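Local coordinates for protein putative sporulation-specific glycosylase ydhD (PDB 3CZ8) that probably hydrolyses glycosidic bonds of a polysaccharide during sporulation, this part being its glycoside hydrolase family 18 catalytic domain, at residues Y226-P231 against E279-G284. The protein carries 1 engineered substitution. Sequence-based numbering, arbitrary orientation.
Sequences YDWIIP and EVWFEG. Engineered in segment 279-284: Gly284 (natural residue Asp).
Trp228 and Glu279 form a hydrogen-bonded pair between antiparallel strands 225-229 and 277-281, in the five-stranded sheet inserted between the last two parallel strands of the TIM barrel, as in GH18 chitinases with an insertion domain. Their backbones bond twice, Trp228 N to Glu279 O at 2.8 Å and Glu279 N to Trp228 O at 2.7 Å; Tyr226 and Trp281 form a second such pair. With CG of Trp228 anti to the carbonyl carbon (chi1 -70°), its six-membered ring lies beside strand 277-281. Its CB lies 3.7 Å from Glu279 O, CE3 brings the ring edge to 3.4 Å from that same oxygen, and CZ3 reaches Trp281 CD1 at 3.6 Å. On the pyrrole side, NE1 makes a weak hydrogen bond to His187 O, while Tyr226 CB covers part of one face. The two wide indoles meet obliquely, planes at 72°, and cover this sheet face, Trp281 also stacking on Phe267. Were Trp281 cut back to an alanine, Trp228 CZ3 would probably keep just the CB beside it and Glu279 OE1 would lose its indole donor. On the other face, beta-branched Val280, suited to an extended strand, packs CG2 3.5 Å from Asp227 CG, whose carboxylate is engaged by Arg249, Tyr270 and His278. Glu279, its chain extended, offers OE2 to Arg269 and OE1 to Trp281 NE1, 2.8 Å away in a nearly straight bond (171°) lying in the indole plane.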
loop_
_atom_site.group_PDB
_atom_site.type_symbol
_atom_site.label_atom_id
_atom_site.label_comp_id
_atom_site.label_asym_id
_atom_site.label_seq_id
_atom_site.Cartn_x
_atom_site.Cartn_y
_atom_site.Cartn_z
ATOM N N TYR A 226 -0.566 -12.557 -7.043
ATOM C CA TYR A 226 0.566 -13.435 -6.717
ATOM C C TYR A 226 1.438 -13.792 -7.906
ATOM O O TYR A 226 0.951 -13.910 -9.028
ATOM C CB TYR A 226 0.127 -14.710 -5.965
ATOM C CG TYR A 226 -0.582 -14.447 -4.654
ATOM C CD1 TYR A 226 0.132 -14.265 -3.472
ATOM C CD2 TYR A 226 -1.971 -14.366 -4.602
ATOM C CE1 TYR A 226 -0.529 -14.006 -2.274
ATOM C CE2 TYR A 226 -2.638 -14.105 -3.419
ATOM C CZ TYR A 226 -1.916 -13.930 -2.260
ATOM O OH TYR A 226 -2.593 -13.677 -1.094
ATOM N N ASP A 227 2.726 -13.972 -7.629
ATOM C CA ASP A 227 3.724 -14.361 -8.618
ATOM C C ASP A 227 4.289 -15.723 -8.220
ATOM O O ASP A 227 5.062 -15.819 -7.273
ATOM C CB ASP A 227 4.844 -13.314 -8.639
ATOM C CG ASP A 227 5.751 -13.424 -9.860
ATOM O OD1 ASP A 227 6.331 -12.388 -10.242
ATOM O OD2 ASP A 227 5.887 -14.520 -10.446
ATOM N N TRP A 228 3.894 -16.763 -8.952
ATOM C CA TRP A 228 4.320 -18.142 -8.678
ATOM C C TRP A 228 5.378 -18.602 -9.682
ATOM O O TRP A 228 5.273 -18.301 -10.866
ATOM C CB TRP A 228 3.144 -19.105 -8.854
ATOM C CG TRP A 228 2.024 -19.053 -7.857
ATOM C CD1 TRP A 228 1.930 -19.770 -6.695
ATOM C CD2 TRP A 228 0.801 -18.314 -7.971
ATOM N NE1 TRP A 228 0.743 -19.498 -6.065
ATOM C CE2 TRP A 228 0.024 -18.613 -6.826
ATOM C CE3 TRP A 228 0.285 -17.423 -8.925
ATOM C CZ2 TRP A 228 -1.241 -18.052 -6.607
ATOM C CZ3 TRP A 228 -0.977 -16.870 -8.711
ATOM C CH2 TRP A 228 -1.724 -17.187 -7.556
ATOM N N ILE A 229 6.372 -19.359 -9.219
ATOM C CA ILE A 229 7.262 -20.078 -10.139
ATOM C C ILE A 229 6.579 -21.378 -10.598
ATOM O O ILE A 229 6.316 -22.268 -9.778
ATOM C CB ILE A 229 8.670 -20.366 -9.520
ATOM C CG1 ILE A 229 9.505 -19.088 -9.427
ATOM C CG2 ILE A 229 9.450 -21.376 -10.366
ATOM C CD1 ILE A 229 9.682 -18.551 -8.025
ATOM N N ILE A 230 6.272 -21.474 -11.895
ATOM C CA ILE A 230 5.728 -22.724 -12.453
ATOM C C ILE A 230 6.847 -23.759 -12.680
ATOM O O ILE A 230 8.026 -23.428 -12.536
ATOM C CB ILE A 230 4.708 -22.541 -13.617
ATOM C CG1 ILE A 230 5.221 -21.579 -14.687
ATOM C CG2 ILE A 230 3.361 -22.103 -13.056
ATOM C CD1 ILE A 230 4.321 -21.517 -15.916
ATOM N N PRO A 231 6.510 -24.970 -13.152
ATOM C CA PRO A 231 6.586 -26.163 -12.352
ATOM C C PRO A 231 6.599 -25.874 -10.839
ATOM O O PRO A 231 7.655 -25.667 -10.229
ATOM C CB PRO A 231 7.827 -26.849 -12.935
ATOM C CG PRO A 231 7.741 -26.379 -14.513
ATOM C CD PRO A 231 6.533 -25.381 -14.560
ATOM N N GLU A 279 4.290 -17.464 -13.256
ATOM C CA GLU A 279 2.881 -17.240 -13.582
ATOM C C GLU A 279 2.286 -16.268 -12.570
ATOM O O GLU A 279 2.420 -16.456 -11.356
ATOM C CB GLU A 279 2.098 -18.556 -13.590
ATOM C CG GLU A 279 0.659 -18.430 -14.073
ATOM C CD GLU A 279 -0.012 -19.780 -14.306
ATOM O OE1 GLU A 279 -1.108 -20.004 -13.752
ATOM O OE2 GLU A 279 0.549 -20.613 -15.049
ATOM N N VAL A 280 1.644 -15.222 -13.081
ATOM C CA VAL A 280 1.109 -14.152 -12.244
ATOM C C VAL A 280 -0.392 -14.014 -12.475
ATOM O O VAL A 280 -0.832 -13.902 -13.614
ATOM C CB VAL A 280 1.820 -12.794 -12.521
ATOM C CG1 VAL A 280 1.321 -11.690 -11.577
ATOM C CG2 VAL A 280 3.334 -12.939 -12.410
ATOM N N TRP A 281 -1.160 -14.048 -11.387
ATOM C CA TRP A 281 -2.594 -13.740 -11.399
ATOM C C TRP A 281 -2.875 -12.554 -10.481
ATOM O O TRP A 281 -2.355 -12.486 -9.364
ATOM C CB TRP A 281 -3.404 -14.950 -10.921
ATOM C CG TRP A 281 -3.410 -16.090 -11.883
ATOM C CD1 TRP A 281 -2.459 -17.067 -12.004
ATOM C CD2 TRP A 281 -4.415 -16.380 -12.866
ATOM N NE1 TRP A 281 -2.808 -17.942 -13.004
ATOM C CE2 TRP A 281 -4.001 -17.544 -13.551
ATOM C CE3 TRP A 281 -5.615 -15.758 -13.247
ATOM C CZ2 TRP A 281 -4.754 -18.111 -14.588
ATOM C CZ3 TRP A 281 -6.366 -16.324 -14.282
ATOM C CH2 TRP A 281 -5.929 -17.490 -14.937
ATOM N N PHE A 282 -3.712 -11.630 -10.947
ATOM C CA PHE A 282 -3.960 -10.380 -10.238
ATOM C C PHE A 282 -5.333 -9.834 -10.612
ATOM O O PHE A 282 -6.182 -10.579 -11.098
ATOM C CB PHE A 282 -2.834 -9.354 -10.505
ATOM C CG PHE A 282 -2.733 -8.900 -11.946
ATOM C CD1 PHE A 282 -2.181 -9.723 -12.920
ATOM C CD2 PHE A 282 -3.160 -7.629 -12.316
ATOM C CE1 PHE A 282 -2.087 -9.298 -14.240
ATOM C CE2 PHE A 282 -3.070 -7.196 -13.633
ATOM C CZ PHE A 282 -2.537 -8.032 -14.594
ATOM N N GLU A 283 -5.557 -8.550 -10.349
ATOM C CA GLU A 283 -6.806 -7.872 -10.690
ATOM C C GLU A 283 -6.519 -6.593 -11.469
ATOM O O GLU A 283 -5.645 -5.814 -11.088
ATOM C CB GLU A 283 -7.583 -7.519 -9.421
ATOM C CG GLU A 283 -8.112 -8.708 -8.640
ATOM C CD GLU A 283 -9.379 -9.305 -9.231
ATOM O OE1 GLU A 283 -10.200 -8.550 -9.788
ATOM O OE2 GLU A 283 -9.560 -10.531 -9.124
ATOM N N GLY A 284 -7.255 -6.386 -12.558
ATOM C CA GLY A 284 -7.168 -5.151 -13.340
ATOM C C GLY A 284 -8.476 -4.374 -13.343
ATOM O O GLY A 284 -9.369 -4.654 -12.539
#